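Long-range contacts in mandelate racemase (Bordetella bronchiseptica, PDB 3OP2), which is probably a magnesium-dependent mandelate racemase-like enzyme of the enolase superfamily, expected to abstract the proton alpha to a carboxylate: residues Asn32-Leu37 with Lys376-Ile381; Val49-Gly54 with Phe306-Thr311; Arg140-Ser145 with Met327-Ile332; Gln275-Arg280 with Asn302-Asn307. All blocks are in the same frame, centred on the assembly; numbering follows the deposited sequence.

Interaction 1 is a surface contact in which two side-chain amides and a weak backbone bond hold the C-terminal tail to strand 32-42; interactions 2, 3 and 4 are buried. Interactions 1 and 2 meet at the antiparallel N-terminal sheet, where Leu37 and Ile310 pack together, although interaction 2 is built round one capping carboxylate. Interaction 3, with the largest buried area, is a ladder of backbone bonds between parallel barrel strands. Interaction 4 joins two loops through a histidine-carboxylate bond and shares Phe306, Asn307 and a water with interaction 2. Interactions 2, 3 and 4 all touch the bound 2-oxoglutaric acid, whereas interaction 1 stands apart from it.

Interaction 1: Asn32-Leu37 with Lys376-Ile381; sequences NRQMIL and KGEPAI
Two side-chain amides on strand 32-42, those of Asn32 and Gln34, reach over to the backbone of the C-terminal tail and account for its firm grip. The shorter bond runs from Gln34 NE2 to Glu378 O, 2.8 Å long. Its donor stands 45° above the carbonyl plane, while the acceptor lies nearly in the amide plane of Gln34. With CG anti to its own carbonyl carbon (chi1 -61°) and the chain extended beyond, Gln34 has the reach to put its amide there. The same carbonyl also accepts from Trp375 NE1, and Gln34 NE2 meets Ser14 OG as well. One step along the tail, Asn32 ND2 donates to Pro379 O over 3.0 Å, again in the plane of its own amide. The Ala380 methyl closes this packed part, with CB 3.7 Å from both Asn32 O and Gln34 OE1.

Other contacts are looser. Asn32 N comes no closer than 3.4 Å to Ala380 O, a weak bond despite its straightness. The Glu378 and Asn32 side chains cross at about a right angle and touch only through Glu378 CB, 3.7 Å from Asn32 ND2, while Glu378 OE2 bonds to Ser14 OG. On the solvent side, exposed Pro379 contributes its carbonyl, and its CB points away from the strand. Such a return of the chain end onto the N-terminal antiparallel sheet is typical of the enolase superfamily, whose C-terminal residues help complete the capping domain over the barrel.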
# COMPACT_ATOMS: atom_id res chain seq x y z
N ASN A 32 6.85 -4.02 23.80
CA ASN A 32 5.45 -3.79 24.12
C ASN A 32 4.54 -4.46 23.10
O ASN A 32 4.88 -4.53 21.91
CB ASN A 32 5.13 -2.29 24.09
CG ASN A 32 5.92 -1.50 25.10
OD1 ASN A 32 5.61 -1.50 26.29
ND2 ASN A 32 6.94 -0.78 24.63
N ARG A 33 3.38 -4.92 23.55
CA ARG A 33 2.29 -5.28 22.65
C ARG A 33 1.44 -4.03 22.47
O ARG A 33 1.11 -3.34 23.45
CB ARG A 33 1.46 -6.44 23.20
CG ARG A 33 2.33 -7.56 23.73
CD ARG A 33 1.60 -8.89 23.76
NE ARG A 33 1.51 -9.51 22.44
CZ ARG A 33 2.43 -10.34 21.93
NH1 ARG A 33 3.53 -10.64 22.62
NH2 ARG A 33 2.25 -10.86 20.72
N GLN A 34 1.11 -3.72 21.22
CA GLN A 34 0.44 -2.46 20.90
C GLN A 34 -0.76 -2.65 19.98
O GLN A 34 -0.81 -3.60 19.19
CB GLN A 34 1.44 -1.45 20.32
CG GLN A 34 2.58 -1.10 21.31
CD GLN A 34 3.53 -0.03 20.82
OE1 GLN A 34 3.69 0.20 19.62
NE2 GLN A 34 4.19 0.62 21.76
N MSE A 35 -1.74 -1.76 20.11
CA MSE A 35 -2.91 -1.79 19.25
C MSE A 35 -3.57 -0.42 19.27
O MSE A 35 -3.36 0.37 20.19
CB MSE A 35 -3.91 -2.85 19.72
CG MSE A 35 -4.60 -2.50 21.04
SE MSE A 35 -6.05 -3.69 21.54
CE MSE A 35 -7.34 -3.25 20.12
N ILE A 36 -4.36 -0.15 18.23
CA ILE A 36 -5.32 0.94 18.23
C ILE A 36 -6.68 0.33 18.53
O ILE A 36 -7.09 -0.63 17.88
CB ILE A 36 -5.39 1.65 16.86
CG1 ILE A 36 -4.09 2.41 16.56
CG2 ILE A 36 -6.64 2.56 16.77
CD1 ILE A 36 -3.87 3.66 17.38
N LEU A 37 -7.38 0.89 19.50
CA LEU A 37 -8.78 0.57 19.66
C LEU A 37 -9.59 1.70 19.04
O LEU A 37 -9.67 2.80 19.60
CB LEU A 37 -9.14 0.38 21.13
CG LEU A 37 -10.60 0.06 21.46
CD1 LEU A 37 -11.04 -1.25 20.84
CD2 LEU A 37 -10.79 0.01 22.96
N LYS A 376 2.28 6.11 25.47
CA LYS A 376 2.98 7.33 25.83
C LYS A 376 4.28 7.50 25.02
O LYS A 376 5.25 8.08 25.51
CB LYS A 376 3.26 7.39 27.35
CG LYS A 376 2.01 7.40 28.26
CD LYS A 376 2.36 7.74 29.72
CE LYS A 376 1.28 7.30 30.71
NZ LYS A 376 1.25 5.81 30.90
N GLY A 377 4.29 6.99 23.79
CA GLY A 377 5.41 7.21 22.86
C GLY A 377 6.35 6.04 22.61
O GLY A 377 7.15 6.08 21.67
N GLU A 378 6.26 5.01 23.45
CA GLU A 378 7.18 3.86 23.38
C GLU A 378 6.99 3.06 22.11
O GLU A 378 5.85 2.84 21.69
CB GLU A 378 7.01 2.92 24.59
CG GLU A 378 6.33 3.54 25.82
CD GLU A 378 4.80 3.49 25.75
OE1 GLU A 378 4.17 4.55 25.90
OE2 GLU A 378 4.23 2.41 25.59
N PRO A 379 8.09 2.61 21.48
CA PRO A 379 7.97 1.72 20.34
C PRO A 379 7.73 0.28 20.81
O PRO A 379 8.04 -0.06 21.97
CB PRO A 379 9.33 1.83 19.67
CG PRO A 379 10.28 2.07 20.80
CD PRO A 379 9.51 2.88 21.82
N ALA A 380 7.18 -0.54 19.92
CA ALA A 380 6.98 -1.96 20.16
C ALA A 380 8.32 -2.71 20.22
O ALA A 380 8.42 -3.77 20.85
CB ALA A 380 6.09 -2.55 19.08
N ILE A 381 9.33 -2.14 19.56
CA ILE A 381 10.67 -2.71 19.46
C ILE A 381 11.72 -1.67 19.82
O ILE A 381 12.64 -1.94 20.61
CB ILE A 381 10.94 -3.25 18.04
CG1 ILE A 381 9.95 -4.36 17.68
CG2 ILE A 381 12.39 -3.74 17.92
CD1 ILE A 381 9.75 -4.56 16.18

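Interaction 2: Val49-Gly54 with Phe306-Thr311; sequences VGSPSG and FNDIIT. With AKG (2-oxoglutaric acid), chain D.
The carboxylate of Asp308 is the central flat group, and Ser51 meets it at the rim: Ser51 OG donates to the syn lone pair of Asp308 OD2 over 2.8 Å. On the anti side of the same oxygen, 19° out of the carboxylate plane, sits Asn307 ND2, at 2.7 Å and nearly in the plane of its own amide. The other oxygen is approached from above: Thr311 N lies 3.0 Å from Asp308 OD1 and 42° out of the plane. Ile310 N adds a weak bond to the same oxygen from close to the carboxylate plane; together the two bonds make Asp308 the N-cap of helix 309-321. The Asn307 amide rests against the Ser53-Gly54 peptide, while the Phe306 ring turns one face to the ligand, with C4 of 2-oxoglutaric acid 4.0 Å above it toward the rim.

Around this core, Ser51 OG is anti to its backbone N (chi1 167°). From there it also accepts from Ser53 N, forming an ST turn, and touches Thr311 CG2 at 3.3 Å. Ile310 CG2 packs on Ser51 N, a buried polar atom with no partner in the model. A water sits 2.5 Å from Ser53 OG and bonds weakly to Phe306 O.

With two donors gripping OD2 and helix amides at OD1, Asp308 is probably stabilised as an anion, tying the loop after strand 48-50 to the helix start beside the ligand-facing Phe306.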
# COMPACT_ATOMS: atom_id res chain seq x y z
N VAL A 49 -16.64 -0.59 18.21
CA VAL A 49 -15.18 -0.61 18.36
C VAL A 49 -14.53 -1.50 17.32
O VAL A 49 -15.13 -2.45 16.85
CB VAL A 49 -14.71 -1.06 19.80
CG1 VAL A 49 -15.24 -0.09 20.85
CG2 VAL A 49 -15.13 -2.49 20.13
N GLY A 50 -13.29 -1.17 16.98
CA GLY A 50 -12.56 -1.93 15.99
C GLY A 50 -11.08 -1.95 16.28
O GLY A 50 -10.62 -1.29 17.20
N SER A 51 -10.34 -2.71 15.49
CA SER A 51 -8.87 -2.71 15.58
C SER A 51 -8.28 -2.88 14.19
O SER A 51 -8.69 -3.78 13.46
CB SER A 51 -8.37 -3.81 16.53
OG SER A 51 -6.96 -4.01 16.39
N PRO A 52 -7.35 -2.00 13.80
CA PRO A 52 -6.65 -2.11 12.51
C PRO A 52 -5.37 -2.97 12.60
O PRO A 52 -4.45 -2.78 11.81
CB PRO A 52 -6.25 -0.67 12.24
CG PRO A 52 -5.89 -0.20 13.63
CD PRO A 52 -6.97 -0.77 14.50
N SER A 53 -5.32 -3.88 13.56
CA SER A 53 -4.22 -4.84 13.67
C SER A 53 -2.88 -4.14 13.96
O SER A 53 -2.86 -3.03 14.51
CB SER A 53 -4.13 -5.70 12.40
OG SER A 53 -3.38 -6.88 12.61
N GLY A 54 -1.79 -4.79 13.58
CA GLY A 54 -0.43 -4.34 13.92
C GLY A 54 0.56 -5.49 13.78
O GLY A 54 0.16 -6.62 13.48
N PHE A 306 -3.96 -12.66 14.00
CA PHE A 306 -2.98 -12.39 15.05
C PHE A 306 -2.76 -10.90 15.35
O PHE A 306 -2.09 -10.21 14.58
CB PHE A 306 -1.67 -13.03 14.55
CG PHE A 306 -0.61 -13.25 15.60
CD1 PHE A 306 0.10 -12.19 16.14
CD2 PHE A 306 -0.26 -14.56 15.97
CE1 PHE A 306 1.12 -12.41 17.08
CE2 PHE A 306 0.76 -14.80 16.92
CZ PHE A 306 1.45 -13.72 17.47
N ASN A 307 -3.33 -10.42 16.46
CA ASN A 307 -2.90 -9.16 17.12
C ASN A 307 -3.55 -8.96 18.48
O ASN A 307 -2.87 -8.79 19.50
CB ASN A 307 -3.13 -7.89 16.27
CG ASN A 307 -2.34 -6.68 16.79
OD1 ASN A 307 -1.12 -6.61 16.63
ND2 ASN A 307 -3.03 -5.73 17.40
N ASP A 308 -4.88 -8.97 18.49
CA ASP A 308 -5.66 -8.74 19.70
C ASP A 308 -7.02 -9.42 19.58
O ASP A 308 -7.37 -9.95 18.51
CB ASP A 308 -5.82 -7.23 19.94
CG ASP A 308 -6.40 -6.50 18.74
OD1 ASP A 308 -7.61 -6.63 18.49
OD2 ASP A 308 -5.65 -5.78 18.05
N ILE A 309 -7.78 -9.40 20.67
CA ILE A 309 -9.07 -10.11 20.71
C ILE A 309 -10.10 -9.56 19.71
O ILE A 309 -10.99 -10.28 19.26
CB ILE A 309 -9.65 -10.15 22.13
CG1 ILE A 309 -10.68 -11.28 22.26
CG2 ILE A 309 -10.22 -8.79 22.54
CD1 ILE A 309 -10.12 -12.70 22.04
N ILE A 310 -9.95 -8.29 19.35
CA ILE A 310 -10.87 -7.68 18.41
C ILE A 310 -10.59 -8.15 16.99
O ILE A 310 -11.52 -8.49 16.27
CB ILE A 310 -10.89 -6.16 18.56
CG1 ILE A 310 -11.50 -5.83 19.92
CG2 ILE A 310 -11.67 -5.52 17.40
CD1 ILE A 310 -11.29 -4.45 20.37
N THR A 311 -9.32 -8.20 16.61
CA THR A 311 -8.96 -8.71 15.30
C THR A 311 -9.39 -10.18 15.19
O THR A 311 -9.91 -10.61 14.15
CB THR A 311 -7.46 -8.52 14.96
OG1 THR A 311 -6.64 -9.33 15.82
CG2 THR A 311 -7.06 -7.05 15.10
C1 AKG D . 1.45 -15.50 11.71
O1 AKG D . 0.73 -15.24 12.70
O2 AKG D . 1.03 -16.19 10.75
C2 AKG D . 2.81 -14.96 11.63
O5 AKG D . 3.46 -15.20 10.63
C3 AKG D . 3.40 -14.09 12.72
C4 AKG D . 3.55 -14.85 14.04
C5 AKG D . 4.61 -14.24 14.94
O3 AKG D . 4.70 -13.00 15.08
O4 AKG D . 5.38 -15.02 15.56
O HOH W 1 -4.55 -9.05 13.06

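Interaction 3: Arg140-Ser145 with Met327-Ile332; sequences RAYASS and MFEWDI. With AKG (2-oxoglutaric acid), chain D.
Ser144 OG donates to Glu329 OE2 over 3.0 Å, on the anti lone pair of the carboxylate. Glu329 is the first-shell residue, and Ser144 positions it from behind. The same OE2 is 2.6 Å from O1 of 2-oxoglutaric acid and makes a salt bridge with Lys171. Glu329 gets there because CG is anti to its backbone N (chi1 -180°) and the chain runs straight on. Glu329 CA lies over one face of the Tyr142 ring in a CH-pi contact, 3.7 Å from the centroid, with ring and carboxylate planes inclined by 24°. Tyr142 OH bonds to Lys171 NZ, so the same lysine is held by both residues.

Further out, Met327, a selenomethionine, packs along the CD2-CE2 side of Tyr142. Its CG touches Tyr142 CD2, its SE lies obliquely to the ring in a Met-aromatic contact, and its carbonyl O sits at the ring edge. Bends at chi2 and chi3 bring its CE over one face of the Arg140 guanidinium, 3.5 Å from NH1, while Arg140 NE bonds to Thr168.

Behind these side chains, five backbone bonds set the parallel register, from Phe328 N to Arg140 O through to Ile332 N to Ser144 O, the last at 3.0 Å and nearly straight. Strands 139-146 and 328-331 are the first and eighth of the barrel, and their pairing closes it. Lys171, held by Glu329 OE2 and Tyr142 OH, itself bonds the ligand, which is consistent with Ser144 and Tyr142 fixing the positions of Glu329 and Lys171 beside it.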
# COMPACT_ATOMS: atom_id res chain seq x y z
N ARG A 140 -12.88 -25.06 13.81
CA ARG A 140 -11.61 -25.73 14.09
C ARG A 140 -10.45 -24.74 14.18
O ARG A 140 -10.18 -23.98 13.24
CB ARG A 140 -11.29 -26.77 13.02
CG ARG A 140 -9.91 -27.37 13.21
CD ARG A 140 -9.38 -28.04 11.97
NE ARG A 140 -8.66 -29.24 12.36
CZ ARG A 140 -8.33 -30.22 11.53
NH1 ARG A 140 -8.64 -30.14 10.23
NH2 ARG A 140 -7.68 -31.28 12.00
N ALA A 141 -9.75 -24.77 15.32
CA ALA A 141 -8.65 -23.85 15.59
C ALA A 141 -7.30 -24.54 15.48
O ALA A 141 -7.19 -25.78 15.63
CB ALA A 141 -8.82 -23.22 16.97
N TYR A 142 -6.27 -23.74 15.20
CA TYR A 142 -4.89 -24.21 15.32
C TYR A 142 -4.07 -23.31 16.26
O TYR A 142 -4.36 -22.11 16.38
CB TYR A 142 -4.23 -24.42 13.95
CG TYR A 142 -3.84 -23.18 13.20
CD1 TYR A 142 -2.58 -22.60 13.38
CD2 TYR A 142 -4.71 -22.59 12.27
CE1 TYR A 142 -2.20 -21.46 12.68
CE2 TYR A 142 -4.33 -21.44 11.56
CZ TYR A 142 -3.07 -20.89 11.78
OH TYR A 142 -2.68 -19.75 11.10
N ALA A 143 -3.08 -23.91 16.91
CA ALA A 143 -2.18 -23.21 17.83
C ALA A 143 -1.06 -22.53 17.07
O ALA A 143 -0.30 -23.18 16.37
CB ALA A 143 -1.59 -24.18 18.86
N SER A 144 -0.96 -21.21 17.21
CA SER A 144 0.06 -20.43 16.50
C SER A 144 0.95 -19.61 17.45
O SER A 144 0.45 -18.74 18.17
CB SER A 144 -0.60 -19.50 15.48
OG SER A 144 0.38 -18.71 14.82
N SER A 145 2.25 -19.86 17.46
CA SER A 145 2.92 -20.87 16.62
C SER A 145 4.16 -21.38 17.33
O SER A 145 4.66 -20.75 18.26
CB SER A 145 3.31 -20.28 15.25
OG SER A 145 4.00 -19.04 15.39
N MSE A 327 -9.74 -23.51 9.54
CA MSE A 327 -8.38 -23.71 10.06
C MSE A 327 -7.97 -22.38 10.67
O MSE A 327 -7.22 -21.60 10.06
CB MSE A 327 -7.41 -24.16 8.95
CG MSE A 327 -6.00 -24.57 9.46
SE MSE A 327 -5.98 -25.96 10.87
CE MSE A 327 -6.30 -27.53 9.78
N PHE A 328 -8.51 -22.14 11.87
CA PHE A 328 -8.57 -20.80 12.45
C PHE A 328 -7.42 -20.53 13.41
O PHE A 328 -7.24 -21.23 14.41
CB PHE A 328 -9.92 -20.59 13.15
CG PHE A 328 -10.18 -19.16 13.60
CD1 PHE A 328 -10.71 -18.23 12.71
CD2 PHE A 328 -9.89 -18.76 14.90
CE1 PHE A 328 -10.96 -16.90 13.12
CE2 PHE A 328 -10.13 -17.43 15.32
CZ PHE A 328 -10.66 -16.51 14.44
N GLU A 329 -6.64 -19.51 13.07
CA GLU A 329 -5.44 -19.15 13.81
C GLU A 329 -5.76 -18.67 15.22
O GLU A 329 -6.49 -17.67 15.40
CB GLU A 329 -4.64 -18.09 13.06
CG GLU A 329 -3.37 -17.69 13.78
CD GLU A 329 -2.49 -16.77 12.98
OE1 GLU A 329 -3.01 -15.87 12.28
OE2 GLU A 329 -1.26 -16.94 13.06
N TRP A 330 -5.20 -19.37 16.20
CA TRP A 330 -5.27 -18.93 17.58
C TRP A 330 -3.88 -18.61 18.12
O TRP A 330 -3.10 -19.51 18.42
CB TRP A 330 -6.01 -19.93 18.49
CG TRP A 330 -6.52 -19.24 19.74
CD1 TRP A 330 -5.84 -19.06 20.90
CD2 TRP A 330 -7.80 -18.59 19.92
NE1 TRP A 330 -6.61 -18.36 21.81
CE2 TRP A 330 -7.82 -18.06 21.22
CE3 TRP A 330 -8.93 -18.42 19.11
CZ2 TRP A 330 -8.93 -17.36 21.74
CZ3 TRP A 330 -10.04 -17.73 19.63
CH2 TRP A 330 -10.02 -17.21 20.93
N ASP A 331 -3.59 -17.31 18.22
CA ASP A 331 -2.36 -16.78 18.83
C ASP A 331 -2.25 -17.31 20.26
O ASP A 331 -3.04 -16.95 21.13
CB ASP A 331 -2.42 -15.23 18.79
CG ASP A 331 -1.42 -14.54 19.73
OD1 ASP A 331 -0.34 -15.12 20.02
OD2 ASP A 331 -1.72 -13.40 20.17
N ILE A 332 -1.30 -18.21 20.49
CA ILE A 332 -1.16 -18.85 21.80
C ILE A 332 -0.07 -18.23 22.70
O ILE A 332 0.20 -18.72 23.80
CB ILE A 332 -1.00 -20.39 21.68
CG1 ILE A 332 0.04 -20.77 20.63
CG2 ILE A 332 -2.33 -21.05 21.33
CD1 ILE A 332 1.50 -20.43 20.98
C1 AKG D . 1.45 -15.50 11.71
O1 AKG D . 0.73 -15.24 12.70
O2 AKG D . 1.03 -16.19 10.75
C2 AKG D . 2.81 -14.96 11.63
O5 AKG D . 3.46 -15.20 10.63
C3 AKG D . 3.40 -14.09 12.72
C4 AKG D . 3.55 -14.85 14.04
C5 AKG D . 4.61 -14.24 14.94
O3 AKG D . 4.70 -13.00 15.08
O4 AKG D . 5.38 -15.02 15.56

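Interaction 4: Gln275-Arg280 with Asn302-Asn307; sequences QADASR and NPHTFN. With AKG (2-oxoglutaric acid), chain D.
Gln275 starts the contact with its carbonyl: His304 N donates to Gln275 O over 3.0 Å in a nearly straight bond. Its CG packs 3.4 Å from Asn302 O, and its amide continues to Glu227 through NE2, with a weakly bonded water reaching Pro303 O. Ala276 O then lies against Pro303 CB.

Asp277 follows as the main polar partner. His304 ND1 donates to Asp277 OD2 over 2.9 Å; the oxygen lies in the ring plane, and it is met on its anti side, 27° out of the carboxylate plane. A second donor, a water 2.6 Å from OD2, bonds weakly to Phe306 O. Ser279 steadies the other oxygen: its N and OG reach Asp277 OD1 from one face, the N completing an Asx turn.

Arg280, bent at chi2 and chi3, inclines its guanidinium 48° to the histidine ring, whose CE1 sits 3.4 Å above one guanidinium face, and its NH2 bonds to Glu254 O. C1 of 2-oxoglutaric acid lies at the edge of the histidine ring, in its plane, and His304 CD2 is 3.5 Å from the ligand's O1. A histidine after the seventh barrel strand bonded to an aspartate after the sixth is the paired arrangement familiar from the active site of mandelate racemase.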
# COMPACT_ATOMS: atom_id res chain seq x y z
N GLN A 275 -5.33 -15.85 3.12
CA GLN A 275 -5.22 -15.58 4.55
C GLN A 275 -5.41 -14.11 4.88
O GLN A 275 -4.92 -13.63 5.91
CB GLN A 275 -3.88 -16.06 5.08
CG GLN A 275 -3.68 -17.57 4.92
CD GLN A 275 -2.34 -18.03 5.44
OE1 GLN A 275 -1.30 -17.66 4.91
NE2 GLN A 275 -2.35 -18.85 6.49
N ALA A 276 -6.12 -13.40 3.99
CA ALA A 276 -6.58 -12.03 4.24
C ALA A 276 -7.14 -11.88 5.64
O ALA A 276 -7.96 -12.69 6.09
CB ALA A 276 -7.63 -11.60 3.21
N ASP A 277 -6.68 -10.84 6.33
CA ASP A 277 -7.09 -10.55 7.70
C ASP A 277 -8.10 -9.42 7.64
O ASP A 277 -7.82 -8.36 7.06
CB ASP A 277 -5.85 -10.14 8.50
CG ASP A 277 -6.13 -9.92 9.99
OD1 ASP A 277 -7.29 -9.66 10.38
OD2 ASP A 277 -5.16 -10.00 10.76
N ALA A 278 -9.28 -9.63 8.21
CA ALA A 278 -10.32 -8.59 8.17
C ALA A 278 -9.82 -7.24 8.71
O ALA A 278 -10.21 -6.18 8.23
CB ALA A 278 -11.56 -9.06 8.93
N SER A 279 -8.91 -7.30 9.69
CA SER A 279 -8.38 -6.11 10.34
C SER A 279 -7.24 -5.45 9.57
O SER A 279 -6.76 -4.39 9.96
CB SER A 279 -7.92 -6.45 11.77
OG SER A 279 -6.88 -7.41 11.74
N ARG A 280 -6.82 -6.08 8.47
CA ARG A 280 -5.74 -5.59 7.63
C ARG A 280 -6.17 -5.34 6.19
O ARG A 280 -5.73 -4.38 5.54
CB ARG A 280 -4.57 -6.58 7.67
CG ARG A 280 -3.70 -6.40 8.91
CD ARG A 280 -3.16 -7.71 9.49
NE ARG A 280 -1.93 -8.15 8.86
CZ ARG A 280 -0.79 -8.42 9.49
NH1 ARG A 280 -0.66 -8.30 10.81
NH2 ARG A 280 0.25 -8.82 8.77
N ASN A 302 -8.73 -18.83 5.09
CA ASN A 302 -8.48 -19.07 6.50
C ASN A 302 -7.66 -17.88 6.97
O ASN A 302 -6.45 -17.87 6.78
CB ASN A 302 -7.72 -20.40 6.70
CG ASN A 302 -8.46 -21.62 6.13
OD1 ASN A 302 -7.93 -22.36 5.30
ND2 ASN A 302 -9.70 -21.82 6.57
N PRO A 303 -8.33 -16.85 7.55
CA PRO A 303 -7.64 -15.59 7.79
C PRO A 303 -6.49 -15.70 8.78
O PRO A 303 -6.53 -16.51 9.70
CB PRO A 303 -8.72 -14.70 8.41
CG PRO A 303 -9.66 -15.69 9.08
CD PRO A 303 -9.71 -16.82 8.07
N HIS A 304 -5.50 -14.85 8.58
CA HIS A 304 -4.58 -14.48 9.66
C HIS A 304 -5.39 -13.63 10.64
O HIS A 304 -6.16 -12.77 10.20
CB HIS A 304 -3.47 -13.65 9.06
CG HIS A 304 -2.58 -12.99 10.07
ND1 HIS A 304 -2.89 -11.78 10.65
CD2 HIS A 304 -1.39 -13.37 10.59
CE1 HIS A 304 -1.93 -11.44 11.48
NE2 HIS A 304 -1.00 -12.39 11.47
N THR A 305 -5.24 -13.88 11.94
CA THR A 305 -6.08 -13.21 12.96
C THR A 305 -5.27 -12.48 14.06
O THR A 305 -5.84 -11.78 14.91
CB THR A 305 -7.03 -14.22 13.67
OG1 THR A 305 -6.27 -15.06 14.55
CG2 THR A 305 -7.81 -15.09 12.68
N PHE A 306 -3.96 -12.66 14.00
CA PHE A 306 -2.98 -12.39 15.05
C PHE A 306 -2.76 -10.90 15.35
O PHE A 306 -2.09 -10.21 14.58
CB PHE A 306 -1.67 -13.03 14.55
CG PHE A 306 -0.61 -13.25 15.60
CD1 PHE A 306 0.10 -12.19 16.14
CD2 PHE A 306 -0.26 -14.56 15.97
CE1 PHE A 306 1.12 -12.41 17.08
CE2 PHE A 306 0.76 -14.80 16.92
CZ PHE A 306 1.45 -13.72 17.47
N ASN A 307 -3.33 -10.42 16.46
CA ASN A 307 -2.90 -9.16 17.12
C ASN A 307 -3.55 -8.96 18.48
O ASN A 307 -2.87 -8.79 19.50
CB ASN A 307 -3.13 -7.89 16.27
CG ASN A 307 -2.34 -6.68 16.79
OD1 ASN A 307 -1.12 -6.61 16.63
ND2 ASN A 307 -3.03 -5.73 17.40
C1 AKG D . 1.45 -15.50 11.71
O1 AKG D . 0.73 -15.24 12.70
O2 AKG D . 1.03 -16.19 10.75
C2 AKG D . 2.81 -14.96 11.63
O5 AKG D . 3.46 -15.20 10.63
C3 AKG D . 3.40 -14.09 12.72
C4 AKG D . 3.55 -14.85 14.04
C5 AKG D . 4.61 -14.24 14.94
O3 AKG D . 4.70 -13.00 15.08
O4 AKG D . 5.38 -15.02 15.56
O HOH W 2 -3.95 -18.52 9.16
O HOH W 1 -4.55 -9.05 13.06